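PDB 1UN8: dihydroxyacetone kinase from Citrobacter freundii, which catalyses the ATP-dependent phosphorylation of dihydroxyacetone to dihydroxyacetone phosphate, working as a homodimer with a divalent cation, magnesium or calcium, as cofactor. Local coordinates for residues G360-V365 against Q406-N411; I478-P483 against P534-L539; Q235-M240 against A270-E275; L254-N259 against S279-R284. All blocks are in the same frame, centred on the assembly; numbering follows the deposited sequence.

Interaction 1: G360-V365 against Q406-N411; sequences GIVELV and QQLPLN. With MYY ((2R)-3-(phosphonooxy)-2-(tetradecanoyloxy)propyl palmitate), chain C.
Val362, on helix 356-371, meets Leu408 and Leu410 at one edge of the eight-helix alpha barrel of the C-terminal domain, the ATP-binding part of the enzyme, whose pocket holds a tightly bound phospholipid. The CB of Val362 is directed at the loop 406-411, and its two methyls divide the work. CG1 stands anti to the backbone N (chi1 171°) and touches CD1 of Leu408 at 4.0 Å, the two side chains reaching toward each other tip to tip. CG2 lies beside the backbone N. CD2 of Leu410 is 4.4 Å from CG2 of Val362, and the same CG2 of Val362 is 4.1 Å from C29 of the lipid MYY. A branched, compact valine thus serves loop and lipid at once without needing length, while the longer leucines span the gap from the loop. The loop begins with a Schellman motif, Gln406 at positive phi ending helix 388-404; an inverse gamma turn centred on Pro409 lies between Leu408 and Leu410, which both face helix 356-371. Leu408 also packs on Leu402, Leu403, Leu416 and Leu419, so it wedges between helices 388-404 and 413-427. Apolar neighbours on helix 356-371 continue the lining of the pocket along the palmitoyl chain: CG2 of Ile361 lies 3.8 Å from C27, and CG1 of Val365 rests 3.7 Å from C31.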
loop_
_atom_site.group_PDB
_atom_site.type_symbol
_atom_site.label_atom_id
_atom_site.label_comp_id
_atom_site.label_asym_id
_atom_site.label_seq_id
_atom_site.Cartn_x
_atom_site.Cartn_y
_atom_site.Cartn_z
ATOM N N GLY A 360 52.672 -3.350 32.125
ATOM C CA GLY A 360 53.347 -4.511 31.575
ATOM C C GLY A 360 52.363 -5.432 30.877
ATOM O O GLY A 360 52.682 -6.042 29.851
ATOM N N ILE A 361 51.165 -5.539 31.442
ATOM C CA ILE A 361 50.123 -6.375 30.867
ATOM C C ILE A 361 49.651 -5.746 29.554
ATOM O O ILE A 361 49.655 -6.381 28.495
ATOM C CB ILE A 361 48.923 -6.507 31.832
ATOM C CG1 ILE A 361 49.373 -7.193 33.119
ATOM C CG2 ILE A 361 47.812 -7.289 31.176
ATOM C CD1 ILE A 361 50.063 -8.513 32.880
ATOM N N VAL A 362 49.248 -4.485 29.641
ATOM C CA VAL A 362 48.778 -3.747 28.488
ATOM C C VAL A 362 49.803 -3.823 27.361
ATOM O O VAL A 362 49.444 -4.062 26.211
ATOM C CB VAL A 362 48.505 -2.270 28.867
ATOM C CG1 VAL A 362 48.227 -1.449 27.629
ATOM C CG2 VAL A 362 47.315 -2.196 29.818
ATOM N N GLU A 363 51.076 -3.633 27.687
ATOM C CA GLU A 363 52.128 -3.691 26.672
ATOM C C GLU A 363 52.176 -5.078 26.036
ATOM O O GLU A 363 52.193 -5.205 24.809
ATOM C CB GLU A 363 53.486 -3.358 27.301
ATOM C CG GLU A 363 54.693 -3.560 26.382
ATOM C CD GLU A 363 54.714 -2.618 25.186
ATOM O OE1 GLU A 363 54.660 -1.384 25.396
ATOM O OE2 GLU A 363 54.798 -3.110 24.036
ATOM N N LEU A 364 52.184 -6.110 26.880
ATOM C CA LEU A 364 52.235 -7.498 26.427
ATOM C C LEU A 364 51.016 -7.904 25.594
ATOM O O LEU A 364 51.154 -8.441 24.486
ATOM C CB LEU A 364 52.375 -8.431 27.631
ATOM C CG LEU A 364 52.566 -9.922 27.323
ATOM C CD1 LEU A 364 53.819 -10.125 26.464
ATOM C CD2 LEU A 364 52.668 -10.701 28.632
ATOM N N VAL A 365 49.826 -7.658 26.127
ATOM C CA VAL A 365 48.607 -7.993 25.405
ATOM C C VAL A 365 48.620 -7.268 24.063
ATOM O O VAL A 365 48.400 -7.855 23.001
ATOM C CB VAL A 365 47.370 -7.552 26.189
ATOM C CG1 VAL A 365 46.125 -7.782 25.364
ATOM C CG2 VAL A 365 47.297 -8.321 27.494
ATOM N N GLN A 406 52.066 7.814 27.526
ATOM C CA GLN A 406 51.718 7.990 28.939
ATOM C C GLN A 406 50.330 8.598 29.103
ATOM O O GLN A 406 50.101 9.406 29.998
ATOM C CB GLN A 406 52.739 8.879 29.652
ATOM C CG GLN A 406 54.136 8.293 29.732
ATOM C CD GLN A 406 54.925 8.502 28.456
ATOM O OE1 GLN A 406 55.284 9.633 28.115
ATOM N NE2 GLN A 406 55.196 7.412 27.735
ATOM N N GLN A 407 49.403 8.185 28.248
ATOM C CA GLN A 407 48.041 8.715 28.275
ATOM C C GLN A 407 46.986 7.833 28.941
ATOM O O GLN A 407 45.825 8.232 29.045
ATOM C CB GLN A 407 47.592 9.032 26.842
ATOM C CG GLN A 407 48.305 10.214 26.219
ATOM C CD GLN A 407 48.030 11.501 26.974
ATOM O OE1 GLN A 407 46.892 11.982 27.009
ATOM N NE2 GLN A 407 49.067 12.057 27.598
ATOM N N LEU A 408 47.379 6.651 29.402
ATOM C CA LEU A 408 46.425 5.731 30.021
ATOM C C LEU A 408 46.287 5.855 31.532
ATOM O O LEU A 408 47.266 6.062 32.243
ATOM C CB LEU A 408 46.800 4.285 29.685
ATOM C CG LEU A 408 46.835 3.868 28.218
ATOM C CD1 LEU A 408 47.212 2.397 28.130
ATOM C CD2 LEU A 408 45.480 4.124 27.582
ATOM N N PRO A 409 45.056 5.725 32.043
ATOM C CA PRO A 409 44.784 5.811 33.481
ATOM C C PRO A 409 45.138 4.462 34.100
ATOM O O PRO A 409 44.326 3.849 34.800
ATOM C CB PRO A 409 43.288 6.082 33.523
ATOM C CG PRO A 409 42.790 5.264 32.364
ATOM C CD PRO A 409 43.803 5.583 31.278
ATOM N N LEU A 410 46.354 4.007 33.815
ATOM C CA LEU A 410 46.862 2.722 34.281
ATOM C C LEU A 410 46.600 2.361 35.742
ATOM O O LEU A 410 46.542 1.182 36.089
ATOM C CB LEU A 410 48.370 2.646 34.030
ATOM C CG LEU A 410 48.858 2.752 32.585
ATOM C CD1 LEU A 410 50.380 2.882 32.556
ATOM C CD2 LEU A 410 48.403 1.527 31.808
ATOM N N ASN A 411 46.446 3.359 36.605
ATOM C CA ASN A 411 46.243 3.067 38.016
ATOM C C ASN A 411 44.800 2.813 38.437
ATOM O O ASN A 411 44.517 2.592 39.617
ATOM C CB ASN A 411 46.847 4.180 38.869
ATOM C CG ASN A 411 47.351 3.666 40.199
ATOM O OD1 ASN A 411 48.149 2.726 40.249
ATOM N ND2 ASN A 411 46.887 4.275 41.285
HETATM C C38 MYY C . 41.289 -6.029 20.217
HETATM C C37 MYY C . 42.308 -5.152 20.948
HETATM C C36 MYY C . 42.121 -5.232 22.465
HETATM C C35 MYY C . 43.160 -4.385 23.205
HETATM C C34 MYY C . 43.052 -4.576 24.722
HETATM C C33 MYY C . 44.081 -3.757 25.506
HETATM C C32 MYY C . 43.914 -3.949 27.018
HETATM C C31 MYY C . 44.287 -5.364 27.466
HETATM C C30 MYY C . 43.756 -5.739 28.855
HETATM C C29 MYY C . 44.491 -5.105 30.040
HETATM C C28 MYY C . 44.132 -5.852 31.330
HETATM C C27 MYY C . 44.852 -5.327 32.575
HETATM C C26 MYY C . 44.738 -6.291 33.761
HETATM C C25 MYY C . 45.452 -5.736 35.000
HETATM C C24 MYY C . 46.120 -6.812 35.858
HETATM C C23 MYY C . 45.314 -7.300 37.070
HETATM O O10 MYY C . 44.084 -7.229 37.087
HETATM O O8 MYY C . 45.994 -7.798 38.137
HETATM C C6 MYY C . 45.128 -8.298 39.173
HETATM C C5 MYY C . 44.928 -9.801 39.010
HETATM C C4 MYY C . 45.400 -10.562 40.260
HETATM O O6 MYY C . 46.678 -10.126 40.752
HETATM P P MYY C . 48.087 -10.550 40.081
HETATM O O4 MYY C . 47.971 -10.235 38.503
HETATM O O3 MYY C . 49.152 -9.496 40.680
HETATM O O5 MYY C . 48.495 -11.948 40.360
HETATM O O7 MYY C . 45.521 -10.246 37.774
HETATM C C7 MYY C . 44.953 -11.398 37.318
HETATM O O9 MYY C . 44.071 -11.970 37.956
HETATM C C8 MYY C . 45.469 -11.985 35.999
HETATM C C9 MYY C . 44.342 -12.067 34.968
HETATM C C10 MYY C . 44.713 -11.355 33.664
HETATM C C11 MYY C . 43.599 -11.446 32.619
HETATM C C12 MYY C . 43.972 -10.660 31.360
HETATM C C13 MYY C . 42.843 -10.659 30.327
HETATM C C14 MYY C . 43.163 -9.613 29.257
HETATM C C15 MYY C . 42.020 -9.402 28.262
HETATM C C16 MYY C . 42.051 -10.409 27.112
HETATM C C17 MYY C . 41.216 -9.873 25.947
HETATM C C18 MYY C . 41.601 -10.559 24.635
HETATM C C19 MYY C . 40.993 -9.838 23.429
HETATM C C20 MYY C . 41.531 -10.409 22.115
#

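Interaction 2: I478-P483 against P534-L539; sequences IDALQP and PGAQRL
Leu481 and Leu539 cross at about a right angle, the forked end of Leu539 laid against the root of Leu481. CD1 of Leu539 is 3.2 Å from CG of Leu481, while CD2 turns to the main chain and lies 3.3 Å from CA of Leu481. Both leucines have first torsions well off the staggered positions, so the exact closeness is best read with caution. Beside them Ala480 points at the other helix: its CB is 3.5 Å from the carbonyl O of Ala536 and 4.0 Å from the CB of the same residue. With only methyls at this spot, the axes of 478-483 and 534-539 come within 7.6 Å at an angle of 35°, running the same way. Both helices belong to the alpha-helical ATP-binding domain and begin at the ATP-binding site: Met477 precedes one and Asp533 the other, which opens with Pro534 and Gly535, all ATP-binding residues. A side-chain oxygen of Asp533 accepts a hydrogen bond from the N of Ala536. Leu539 touches Met477 as well and comes within about 4 Å of the bound phospholipid, a place suited to a wholly apolar side chain. Ala502 of helix 495-511 also touches the Ala480 side chain.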
loop_
_atom_site.group_PDB
_atom_site.type_symbol
_atom_site.label_atom_id
_atom_site.label_comp_id
_atom_site.label_asym_id
_atom_site.label_seq_id
_atom_site.Cartn_x
_atom_site.Cartn_y
_atom_site.Cartn_z
ATOM N N ILE A 478 34.913 -16.434 21.539
ATOM C CA ILE A 478 34.242 -16.929 22.732
ATOM C C ILE A 478 34.721 -18.335 23.080
ATOM O O ILE A 478 34.914 -18.662 24.255
ATOM C CB ILE A 478 32.706 -16.970 22.528
ATOM C CG1 ILE A 478 32.183 -15.574 22.166
ATOM C CG2 ILE A 478 32.021 -17.489 23.787
ATOM C CD1 ILE A 478 32.432 -14.527 23.215
ATOM N N ASP A 479 34.918 -19.164 22.056
ATOM C CA ASP A 479 35.356 -20.542 22.265
ATOM C C ASP A 479 36.660 -20.702 23.036
ATOM O O ASP A 479 36.925 -21.761 23.604
ATOM C CB ASP A 479 35.468 -21.265 20.928
ATOM C CG ASP A 479 34.214 -21.138 20.111
ATOM O OD1 ASP A 479 33.174 -21.666 20.552
ATOM O OD2 ASP A 479 34.253 -20.527 19.028
ATOM N N ALA A 480 37.470 -19.653 23.057
ATOM C CA ALA A 480 38.727 -19.696 23.779
ATOM C C ALA A 480 38.626 -18.818 25.030
ATOM O O ALA A 480 39.188 -19.147 26.075
ATOM C CB ALA A 480 39.875 -19.210 22.871
ATOM N N LEU A 481 37.891 -17.714 24.921
ATOM C CA LEU A 481 37.743 -16.774 26.030
ATOM C C LEU A 481 37.025 -17.360 27.236
ATOM O O LEU A 481 37.527 -17.299 28.354
ATOM C CB LEU A 481 36.994 -15.519 25.574
ATOM C CG LEU A 481 37.482 -14.146 26.056
ATOM C CD1 LEU A 481 36.273 -13.264 26.270
ATOM C CD2 LEU A 481 38.284 -14.249 27.329
ATOM N N GLN A 482 35.845 -17.919 27.009
ATOM C CA GLN A 482 35.066 -18.494 28.098
ATOM C C GLN A 482 35.853 -19.524 28.899
ATOM O O GLN A 482 35.934 -19.434 30.120
ATOM C CB GLN A 482 33.787 -19.131 27.559
ATOM C CG GLN A 482 32.859 -19.594 28.647
ATOM C CD GLN A 482 31.416 -19.268 28.341
ATOM O OE1 GLN A 482 30.832 -19.786 27.381
ATOM N NE2 GLN A 482 30.829 -18.395 29.153
ATOM N N PRO A 483 36.443 -20.520 28.216
ATOM C CA PRO A 483 37.219 -21.542 28.921
ATOM C C PRO A 483 38.252 -20.886 29.822
ATOM O O PRO A 483 38.391 -21.254 30.990
ATOM C CB PRO A 483 37.864 -22.326 27.779
ATOM C CG PRO A 483 36.857 -22.227 26.696
ATOM C CD PRO A 483 36.443 -20.781 26.763
ATOM N N PRO A 534 40.254 -16.952 13.780
ATOM C CA PRO A 534 41.212 -15.918 14.195
ATOM C C PRO A 534 40.942 -15.395 15.609
ATOM O O PRO A 534 41.867 -15.234 16.413
ATOM C CB PRO A 534 41.023 -14.835 13.139
ATOM C CG PRO A 534 40.577 -15.611 11.943
ATOM C CD PRO A 534 39.580 -16.566 12.531
ATOM N N GLY A 535 39.672 -15.140 15.904
ATOM C CA GLY A 535 39.314 -14.649 17.216
ATOM C C GLY A 535 39.852 -15.535 18.320
ATOM O O GLY A 535 40.581 -15.076 19.195
ATOM N N ALA A 536 39.497 -16.813 18.274
ATOM C CA ALA A 536 39.930 -17.776 19.266
ATOM C C ALA A 536 41.450 -17.838 19.376
ATOM O O ALA A 536 42.013 -17.749 20.475
ATOM C CB ALA A 536 39.365 -19.150 18.921
ATOM N N GLN A 537 42.113 -17.999 18.237
ATOM C CA GLN A 537 43.572 -18.077 18.211
ATOM C C GLN A 537 44.185 -16.831 18.863
ATOM O O GLN A 537 45.071 -16.935 19.712
ATOM C CB GLN A 537 44.064 -18.230 16.760
ATOM C CG GLN A 537 45.459 -17.672 16.473
ATOM C CD GLN A 537 46.578 -18.584 16.908
ATOM O OE1 GLN A 537 46.392 -19.493 17.722
ATOM N NE2 GLN A 537 47.758 -18.336 16.380
ATOM N N ARG A 538 43.706 -15.656 18.469
ATOM C CA ARG A 538 44.220 -14.406 19.027
ATOM C C ARG A 538 44.105 -14.428 20.546
ATOM O O ARG A 538 45.011 -14.017 21.275
ATOM C CB ARG A 538 43.449 -13.230 18.472
ATOM N N LEU A 539 42.977 -14.928 21.007
ATOM C CA LEU A 539 42.702 -15.012 22.416
ATOM C C LEU A 539 43.649 -15.974 23.103
ATOM O O LEU A 539 44.211 -15.674 24.153
ATOM C CB LEU A 539 41.285 -15.478 22.579
ATOM C CG LEU A 539 40.602 -14.840 23.756
ATOM C CD1 LEU A 539 39.191 -14.460 23.336
ATOM C CD2 LEU A 539 40.657 -15.798 24.945
#

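Interaction 3: Q235-M240 against A270-E275; sequences QVVNLM and AIITRE
This is a small apolar helix-to-helix contact, Val237 against Ile272 and Glu275, between two neighbouring helices packed on one face of a six-stranded mixed sheet in the DhaK part of the chain. Helix 266-277 is the crossover of a beta-alpha-beta unit that joins the parallel strands 254-260 and 285-292, and helix 233-247 lies next to it; Phe303 of strand 301-309 touches both Val237 and Ile272 from the sheet below. Val237 carries the contact. Beta-branched and short, it turns CG2 toward CG2 of Ile272 at 4.0 Å, while CB rests 3.8 Å from CB of Glu275. Both pairs of side chains meet slantwise. An acidic residue can sit in this buried seam because only its aliphatic root faces the valine. CG of Glu275 stands beside the backbone N (chi1 -55°) and a second bend (chi2 -68°) carries the carboxylate off, where OE2 is hydrogen-bonded to OG of Ser233. The second subunit also reaches helix 266-277: its Phe5 packs on Ile272, and its Asp15 forms a salt bridge with NE of Arg274. The same arginine turns NH1 back to the neighbouring carboxylate, 3.5 Å from OE1 of Glu275.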
loop_
_atom_site.group_PDB
_atom_site.type_symbol
_atom_site.label_atom_id
_atom_site.label_comp_id
_atom_site.label_asym_id
_atom_site.label_seq_id
_atom_site.Cartn_x
_atom_site.Cartn_y
_atom_site.Cartn_z
ATOM N N GLN A 235 11.452 16.922 -8.663
ATOM C CA GLN A 235 11.188 17.348 -10.014
ATOM C C GLN A 235 9.813 16.867 -10.428
ATOM O O GLN A 235 8.994 17.642 -10.930
ATOM C CB GLN A 235 12.277 16.813 -10.948
ATOM C CG GLN A 235 13.638 17.478 -10.703
ATOM C CD GLN A 235 14.764 16.845 -11.496
ATOM O OE1 GLN A 235 14.701 16.762 -12.724
ATOM N NE2 GLN A 235 15.808 16.398 -10.798
ATOM N N VAL A 236 9.544 15.590 -10.197
ATOM C CA VAL A 236 8.249 15.033 -10.553
ATOM C C VAL A 236 7.096 15.752 -9.851
ATOM O O VAL A 236 6.117 16.116 -10.490
ATOM C CB VAL A 236 8.188 13.525 -10.234
ATOM C CG1 VAL A 236 6.796 12.980 -10.521
ATOM C CG2 VAL A 236 9.229 12.793 -11.067
ATOM N N VAL A 237 7.205 15.977 -8.548
ATOM C CA VAL A 237 6.121 16.649 -7.852
ATOM C C VAL A 237 5.935 18.104 -8.274
ATOM O O VAL A 237 4.800 18.572 -8.410
ATOM C CB VAL A 237 6.300 16.565 -6.319
ATOM C CG1 VAL A 237 5.325 17.498 -5.608
ATOM C CG2 VAL A 237 6.043 15.145 -5.866
ATOM N N ASN A 238 7.031 18.823 -8.501
ATOM C CA ASN A 238 6.899 20.220 -8.898
ATOM C C ASN A 238 6.290 20.343 -10.291
ATOM O O ASN A 238 5.513 21.262 -10.567
ATOM C CB ASN A 238 8.248 20.933 -8.837
ATOM C CG ASN A 238 8.715 21.180 -7.405
ATOM O OD1 ASN A 238 7.917 21.502 -6.517
ATOM N ND2 ASN A 238 10.015 21.051 -7.185
ATOM N N LEU A 239 6.633 19.413 -11.171
ATOM C CA LEU A 239 6.080 19.440 -12.503
ATOM C C LEU A 239 4.571 19.271 -12.382
ATOM O O LEU A 239 3.788 19.967 -13.042
ATOM C CB LEU A 239 6.676 18.309 -13.338
ATOM C CG LEU A 239 5.997 17.966 -14.667
ATOM C CD1 LEU A 239 5.726 19.230 -15.476
ATOM C CD2 LEU A 239 6.884 17.008 -15.450
ATOM N N MET A 240 4.170 18.343 -11.520
ATOM C CA MET A 240 2.767 18.059 -11.289
ATOM C C MET A 240 2.089 19.256 -10.656
ATOM O O MET A 240 0.972 19.629 -11.028
ATOM C CB MET A 240 2.633 16.835 -10.389
ATOM C CG MET A 240 2.973 15.533 -11.096
ATOM S SD MET A 240 2.987 14.051 -10.042
ATOM C CE MET A 240 1.245 13.531 -10.086
ATOM N N ALA A 270 5.949 9.155 1.781
ATOM C CA ALA A 270 6.297 10.176 2.760
ATOM C C ALA A 270 7.150 11.240 2.086
ATOM O O ALA A 270 6.927 12.438 2.268
ATOM C CB ALA A 270 7.052 9.561 3.927
ATOM N N ILE A 271 8.134 10.797 1.315
ATOM C CA ILE A 271 8.990 11.726 0.594
ATOM C C ILE A 271 8.120 12.584 -0.321
ATOM O O ILE A 271 8.301 13.796 -0.401
ATOM C CB ILE A 271 10.025 10.980 -0.252
ATOM C CG1 ILE A 271 10.915 10.136 0.655
ATOM C CG2 ILE A 271 10.874 11.968 -1.044
ATOM C CD1 ILE A 271 11.868 9.205 -0.098
ATOM N N ILE A 272 7.178 11.948 -1.009
ATOM C CA ILE A 272 6.297 12.672 -1.908
ATOM C C ILE A 272 5.528 13.738 -1.115
ATOM O O ILE A 272 5.368 14.884 -1.552
ATOM C CB ILE A 272 5.276 11.720 -2.600
ATOM C CG1 ILE A 272 6.008 10.714 -3.500
ATOM C CG2 ILE A 272 4.288 12.533 -3.410
ATOM C CD1 ILE A 272 7.274 11.265 -4.119
ATOM N N THR A 273 5.057 13.345 0.062
ATOM C CA THR A 273 4.315 14.255 0.905
ATOM C C THR A 273 5.194 15.448 1.266
ATOM O O THR A 273 4.728 16.583 1.311
ATOM C CB THR A 273 3.837 13.548 2.176
ATOM O OG1 THR A 273 2.927 12.499 1.821
ATOM C CG2 THR A 273 3.141 14.536 3.101
ATOM N N ARG A 274 6.470 15.195 1.514
ATOM C CA ARG A 274 7.371 16.280 1.854
ATOM C C ARG A 274 7.559 17.242 0.683
ATOM O O ARG A 274 7.612 18.453 0.873
ATOM C CB ARG A 274 8.738 15.736 2.272
ATOM C CG ARG A 274 9.768 16.832 2.528
ATOM C CD ARG A 274 11.150 16.246 2.686
ATOM N NE ARG A 274 12.183 17.270 2.777
ATOM C CZ ARG A 274 12.438 18.163 1.824
ATOM N NH1 ARG A 274 11.729 18.164 0.697
ATOM N NH2 ARG A 274 13.410 19.050 1.990
ATOM N N GLU A 275 7.681 16.688 -0.520
ATOM C CA GLU A 275 7.865 17.490 -1.720
ATOM C C GLU A 275 6.670 18.420 -1.907
ATOM O O GLU A 275 6.836 19.618 -2.160
ATOM C CB GLU A 275 8.022 16.583 -2.951
ATOM C CG GLU A 275 9.130 15.540 -2.835
ATOM C CD GLU A 275 10.521 16.146 -2.817
ATOM O OE1 GLU A 275 10.658 17.345 -2.492
ATOM O OE2 GLU A 275 11.489 15.418 -3.115
#

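Interaction 4: L254-N259 against S279-R284; sequences LAVMIN and SPLHSR
Leu254 and Arg284 are joined by the one hydrogen bond of this contact, from the backbone N of Leu254 to the carbonyl O of Arg284, at 2.7 Å. The bond is bent at the hydrogen (137°), although the nitrogen sits almost straight out from the carbonyl, at 165°. In the apolar packing, Leu281 stretches from its loop with CG anti to the backbone N (chi1 -174°), which carries its two methyls over the start of the strand: CD1 lies 3.4 Å from CD1 of Leu254, the two leucines crossing at about a right angle, and CD2 lies 4.2 Å from CG2 of Val256. Strand 254-260 pairs in parallel with 285-292, Leu254 bonding to the backbones of both Arg284 and Asp286, and the contact closes the far end of a beta-alpha-beta crossover. Alternate residues Leu254 and Val256 face the helix side, where Leu281 also packs on Val241, Leu245 and Leu276. The third kind of contact is methyl over a flat cation: CD1 of Leu254 sits 3.9 Å above the guanidinium plane of Arg284, displaced toward its rim. The long arginine chain bends at its third torsion, and its NE and NH2 are hydrogen-bonded to the carbonyl oxygens of Gly252 and Pro249.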
loop_
_atom_site.group_PDB
_atom_site.type_symbol
_atom_site.label_atom_id
_atom_site.label_comp_id
_atom_site.label_asym_id
_atom_site.label_seq_id
_atom_site.Cartn_x
_atom_site.Cartn_y
_atom_site.Cartn_z
ATOM N N LEU A 254 -7.045 25.390 -0.385
ATOM C CA LEU A 254 -7.097 24.065 -0.989
ATOM C C LEU A 254 -6.911 22.891 -0.042
ATOM O O LEU A 254 -6.201 22.950 0.953
ATOM C CB LEU A 254 -5.996 23.918 -2.061
ATOM C CG LEU A 254 -5.912 24.946 -3.195
ATOM C CD1 LEU A 254 -4.535 24.938 -3.825
ATOM C CD2 LEU A 254 -6.969 24.665 -4.247
ATOM N N ALA A 255 -7.576 21.820 -0.398
ATOM C CA ALA A 255 -7.442 20.556 0.305
ATOM C C ALA A 255 -6.723 19.679 -0.735
ATOM O O ALA A 255 -7.147 19.653 -1.891
ATOM C CB ALA A 255 -8.790 19.951 0.687
ATOM N N VAL A 256 -5.670 18.964 -0.369
ATOM C CA VAL A 256 -4.962 18.126 -1.329
ATOM C C VAL A 256 -4.914 16.674 -0.883
ATOM O O VAL A 256 -4.548 16.367 0.260
ATOM C CB VAL A 256 -3.511 18.636 -1.554
ATOM C CG1 VAL A 256 -2.700 17.635 -2.360
ATOM C CG2 VAL A 256 -3.544 19.988 -2.253
ATOM N N MET A 257 -5.289 15.785 -1.797
ATOM C CA MET A 257 -5.277 14.366 -1.504
ATOM C C MET A 257 -4.106 13.657 -2.193
ATOM O O MET A 257 -3.982 13.682 -3.422
ATOM C CB MET A 257 -6.598 13.734 -1.936
ATOM C CG MET A 257 -6.578 12.219 -1.949
ATOM S SD MET A 257 -8.210 11.499 -2.238
ATOM C CE MET A 257 -8.658 12.276 -3.793
ATOM N N ILE A 258 -3.241 13.046 -1.390
ATOM C CA ILE A 258 -2.087 12.294 -1.893
ATOM C C ILE A 258 -2.495 10.818 -1.889
ATOM O O ILE A 258 -2.552 10.175 -0.840
ATOM C CB ILE A 258 -0.854 12.481 -0.986
ATOM C CG1 ILE A 258 -0.581 13.973 -0.793
ATOM C CG2 ILE A 258 0.361 11.813 -1.597
ATOM C CD1 ILE A 258 -0.455 14.399 0.651
ATOM N N ASN A 259 -2.773 10.308 -3.079
ATOM C CA ASN A 259 -3.230 8.947 -3.295
ATOM C C ASN A 259 -2.159 7.999 -3.844
ATOM O O ASN A 259 -1.456 8.309 -4.806
ATOM C CB ASN A 259 -4.423 8.979 -4.253
ATOM C CG ASN A 259 -4.946 7.587 -4.601
ATOM O OD1 ASN A 259 -5.393 6.840 -3.726
ATOM N ND2 ASN A 259 -4.904 7.241 -5.888
ATOM N N SER A 279 6.297 22.530 -2.171
ATOM C CA SER A 279 6.003 23.019 -3.507
ATOM C C SER A 279 5.318 24.378 -3.447
ATOM O O SER A 279 4.830 24.794 -2.402
ATOM C CB SER A 279 5.120 22.014 -4.261
ATOM O OG SER A 279 3.796 22.007 -3.758
ATOM N N PRO A 280 5.291 25.095 -4.577
ATOM C CA PRO A 280 4.655 26.409 -4.633
ATOM C C PRO A 280 3.181 26.324 -4.251
ATOM O O PRO A 280 2.526 27.344 -4.044
ATOM C CB PRO A 280 4.843 26.820 -6.090
ATOM C CG PRO A 280 6.106 26.124 -6.472
ATOM C CD PRO A 280 5.938 24.770 -5.857
ATOM N N LEU A 281 2.669 25.100 -4.151
ATOM C CA LEU A 281 1.270 24.864 -3.809
ATOM C C LEU A 281 1.049 24.957 -2.305
ATOM O O LEU A 281 -0.070 25.123 -1.818
ATOM C CB LEU A 281 0.872 23.483 -4.309
ATOM C CG LEU A 281 -0.574 23.038 -4.201
ATOM C CD1 LEU A 281 -1.466 24.013 -4.929
ATOM C CD2 LEU A 281 -0.705 21.661 -4.803
ATOM N N HIS A 282 2.160 24.861 -1.588
ATOM C CA HIS A 282 2.223 24.889 -0.133
ATOM C C HIS A 282 1.413 25.943 0.630
ATOM O O HIS A 282 0.623 25.601 1.516
ATOM C CB HIS A 282 3.709 24.952 0.255
ATOM C CG HIS A 282 3.990 25.646 1.551
ATOM N ND1 HIS A 282 3.551 25.166 2.769
ATOM C CD2 HIS A 282 4.696 26.770 1.821
ATOM C CE1 HIS A 282 3.979 25.965 3.732
ATOM N NE2 HIS A 282 4.675 26.945 3.184
ATOM N N SER A 283 1.607 27.215 0.293
ATOM C CA SER A 283 0.933 28.315 0.981
ATOM C C SER A 283 -0.587 28.369 0.879
ATOM O O SER A 283 -1.207 29.220 1.499
ATOM C CB SER A 283 1.497 29.654 0.505
ATOM O OG SER A 283 1.258 29.844 -0.880
ATOM N N ARG A 284 -1.192 27.470 0.116
ATOM C CA ARG A 284 -2.644 27.493 -0.039
ATOM C C ARG A 284 -3.306 26.244 0.502
ATOM O O ARG A 284 -4.516 26.102 0.413
ATOM C CB ARG A 284 -3.004 27.653 -1.518
ATOM C CG ARG A 284 -2.408 28.894 -2.153
ATOM C CD ARG A 284 -2.667 28.943 -3.648
ATOM N NE ARG A 284 -4.086 28.840 -3.958
ATOM C CZ ARG A 284 -4.566 28.721 -5.188
ATOM N NH1 ARG A 284 -3.738 28.696 -6.220
ATOM N NH2 ARG A 284 -5.872 28.603 -5.384
#

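In the fold
From the N terminus, helix 233-247 comes first, then strand 254-260, helix 266-277 and the loop before strand 285-292. Interaction 3 closes the stretch from the first helix to the second; interaction 4 opens inside it and closes beyond it, so the two cross. Their centres are about 10 Å apart and they touch where Asn238 meets Ser279 and Pro280, tying helices 233-247 and 266-277 to strand 254-260 and the loop before 285-292. Interactions 1 and 2 follow in series within the C-terminal helical domain, their centres about 22 Å apart without touching, yet both border the bound phospholipid. They lie more than 50 Å, centre to centre, from the first pair.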